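Local coordinates for pectate lyase II (Xanthomonas campestris pv. campestris, PDB 2QY1), which probably cleaves pectate, the demethylated galacturonan of plant cell walls, as a secreted lyase of polysaccharide lyase family 1, at residues N180-S183 with D184-K188. The protein carries 2 engineered substitutions. Numbering follows the deposited sequence.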
ATOM      1  N   ASN A 180       3.297  -4.617  -5.779  1.00 20.62           N
ATOM      2  CA  ASN A 180       4.541  -3.926  -6.086  1.00 20.84           C
ATOM      3  C   ASN A 180       5.212  -4.622  -7.270  1.00 20.86           C
ATOM      4  O   ASN A 180       6.008  -5.537  -7.087  1.00 20.74           O
ATOM      5  CB  ASN A 180       5.455  -3.889  -4.852  1.00 20.63           C
ATOM      6  CG  ASN A 180       6.481  -2.770  -4.910  1.00 21.05           C
ATOM      7  OD1 ASN A 180       7.092  -2.517  -5.951  1.00 20.86           O
ATOM      8  ND2 ASN A 180       6.677  -2.092  -3.780  1.00 20.51           N
ATOM      9  N   GLY A 181       4.866  -4.183  -8.479  1.00 21.01           N
ATOM     10  CA  GLY A 181       5.259  -4.874  -9.710  1.00 21.32           C
ATOM     11  C   GLY A 181       4.076  -5.687 -10.206  1.00 21.58           C
ATOM     12  O   GLY A 181       3.610  -6.587  -9.511  1.00 21.60           O
ATOM     13  N   TYR A 182       3.590  -5.370 -11.404  1.00 21.70           N
ATOM     14  CA  TYR A 182       2.270  -5.844 -11.841  1.00 22.27           C
ATOM     15  C   TYR A 182       2.260  -7.208 -12.527  1.00 22.24           C
ATOM     16  O   TYR A 182       1.220  -7.869 -12.585  1.00 22.26           O
ATOM     17  CB  TYR A 182       1.581  -4.796 -12.729  1.00 22.66           C
ATOM     18  CG  TYR A 182       1.999  -4.832 -14.179  1.00 23.29           C
ATOM     19  CD1 TYR A 182       3.124  -4.134 -14.617  1.00 23.68           C
ATOM     20  CD2 TYR A 182       1.266  -5.560 -15.117  1.00 23.70           C
ATOM     21  CE1 TYR A 182       3.519  -4.164 -15.949  1.00 24.15           C
ATOM     22  CE2 TYR A 182       1.657  -5.602 -16.456  1.00 24.21           C
ATOM     23  CZ  TYR A 182       2.783  -4.899 -16.862  1.00 23.85           C
ATOM     24  OH  TYR A 182       3.173  -4.928 -18.181  1.00 24.01           O
ATOM     25  N   SER A 183       3.412  -7.608 -13.061  1.00 22.26           N
ATOM     26  CA  SER A 183       3.572  -8.896 -13.734  1.00 22.33           C
ATOM     27  C   SER A 183       5.045  -9.293 -13.775  1.00 22.17           C
ATOM     28  O   SER A 183       5.923  -8.482 -13.475  1.00 21.99           O
ATOM     29  CB  SER A 183       3.003  -8.849 -15.159  1.00 22.36           C
ATOM     30  OG  SER A 183       3.919  -8.254 -16.057  1.00 23.25           O
ATOM     31  N   ASP A 184       5.306 -10.542 -14.152  1.00 22.17           N
ATOM     32  CA  ASP A 184       6.670 -11.050 -14.240  1.00 22.14           C
ATOM     33  C   ASP A 184       7.473 -10.411 -15.380  1.00 22.16           C
ATOM     34  O   ASP A 184       8.687 -10.609 -15.474  1.00 22.17           O
ATOM     35  CB  ASP A 184       6.665 -12.579 -14.358  1.00 22.20           C
ATOM     36  CG  ASP A 184       6.155 -13.266 -13.095  1.00 22.29           C
ATOM     37  OD1 ASP A 184       5.931 -14.491 -13.142  1.00 22.32           O
ATOM     38  OD2 ASP A 184       5.976 -12.590 -12.055  1.00 22.34           O
ATOM     39  N   SER A 185       6.794  -9.647 -16.236  1.00 21.97           N
ATOM     40  CA  SER A 185       7.453  -8.907 -17.314  1.00 21.99           C
ATOM     41  C   SER A 185       7.740  -7.444 -16.934  1.00 21.77           C
ATOM     42  O   SER A 185       8.337  -6.700 -17.716  1.00 21.67           O
ATOM     43  CB  SER A 185       6.624  -8.979 -18.602  1.00 22.06           C
ATOM     44  OG  SER A 185       5.428  -8.229 -18.477  1.00 23.27           O
ATOM     45  N   ASP A 186       7.328  -7.049 -15.728  1.00 21.50           N
ATOM     46  CA  ASP A 186       7.524  -5.683 -15.226  1.00 21.43           C
ATOM     47  C   ASP A 186       8.961  -5.476 -14.727  1.00 21.57           C
ATOM     48  O   ASP A 186       9.190  -5.176 -13.554  1.00 21.50           O
ATOM     49  CB  ASP A 186       6.501  -5.376 -14.119  1.00 21.26           C
ATOM     50  CG  ASP A 186       6.429  -3.890 -13.755  1.00 21.04           C
ATOM     51  OD1 ASP A 186       7.055  -3.055 -14.444  1.00 20.40           O
ATOM     52  OD2 ASP A 186       5.737  -3.559 -12.765  1.00 19.91           O
ATOM     53  N   THR A 187       9.920  -5.620 -15.640  1.00 21.71           N
ATOM     54  CA  THR A 187      11.349  -5.558 -15.308  1.00 21.82           C
ATOM     55  C   THR A 187      11.830  -4.172 -14.866  1.00 22.05           C
ATOM     56  O   THR A 187      12.843  -4.063 -14.172  1.00 21.95           O
ATOM     57  CB  THR A 187      12.226  -6.053 -16.478  1.00 21.71           C
ATOM     58  OG1 THR A 187      11.953  -5.269 -17.644  1.00 21.68           O
ATOM     59  CG2 THR A 187      11.949  -7.521 -16.774  1.00 21.45           C
ATOM     60  N   LYS A 188      11.107  -3.125 -15.266  1.00 22.41           N
ATOM     61  CA  LYS A 188      11.380  -1.763 -14.796  1.00 22.90           C
ATOM     62  C   LYS A 188      11.238  -1.639 -13.277  1.00 22.67           C
ATOM     63  O   LYS A 188      11.783  -0.712 -12.669  1.00 22.77           O
ATOM     64  CB  LYS A 188      10.455  -0.748 -15.473  1.00 23.12           C
ATOM     65  CG  LYS A 188      10.883  -0.320 -16.872  1.00 24.82           C
ATOM     66  CD  LYS A 188      10.508   1.142 -17.140  1.00 27.50           C
ATOM     67  CE  LYS A 188       9.006   1.379 -17.026  1.00 28.55           C
ATOM     68  NZ  LYS A 188       8.656   2.814 -16.800  1.00 29.79           N
TER
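D186 N donates to S183 O at 3.0 Å, closing a type I beta turn from S183 to D186; the donor lies above the carbonyl plane. S183 adds a side-chain grip. Its OG, at the first turn position, accepts from S185 N at the third, 3.2 Å away, the bond that defines an ST turn. The S185 hydroxyl donates to the same atom, OG to OG 2.9 Å. A chi1 of 81° sets S183 OG between its own N and carbonyl carbon, within reach of S185. Serine suits both places: a short hydroxyl can accept from the chain two residues ahead, or donate back to it.

A carboxylate-to-backbone bond ties the loop back on itself. D186 CG stands anti to its backbone N (chi1 -167°), and the short aspartate chain carries OD2 back to Y182 N; the bond measures 3.1 Å, is fairly straight, and uses the anti lone pair of OD2. The same oxygen also accepts from K159 N, so two backbone amides fix the rotation of this buried carboxylate and should help stabilise its negative charge.

Close packing completes the contact. The flat tyrosine ring of Y182 offers an edge to D186 OD2, which lies near the ring plane 3.3 Å from CD1, where slightly positive ring hydrogens probably suit a carboxylate; the two planes are 50° apart. S183 OG lies over one ring face, near its rim. G181 brings its CA within 3.4 Å of D186 OD2; its backbone angles suit glycine, which has no CB to press on the carbonyl O of N180.

The side chain of D184 sets off away from 180-183, and its carboxylate forms a salt bridge with R212 and hydrogen bonds to S258 and S259. The loop leaves strand 176-180 of the parallel beta-helix and leads toward strand 193-202; Y182 and D186 rest against K158 of strand 155-158.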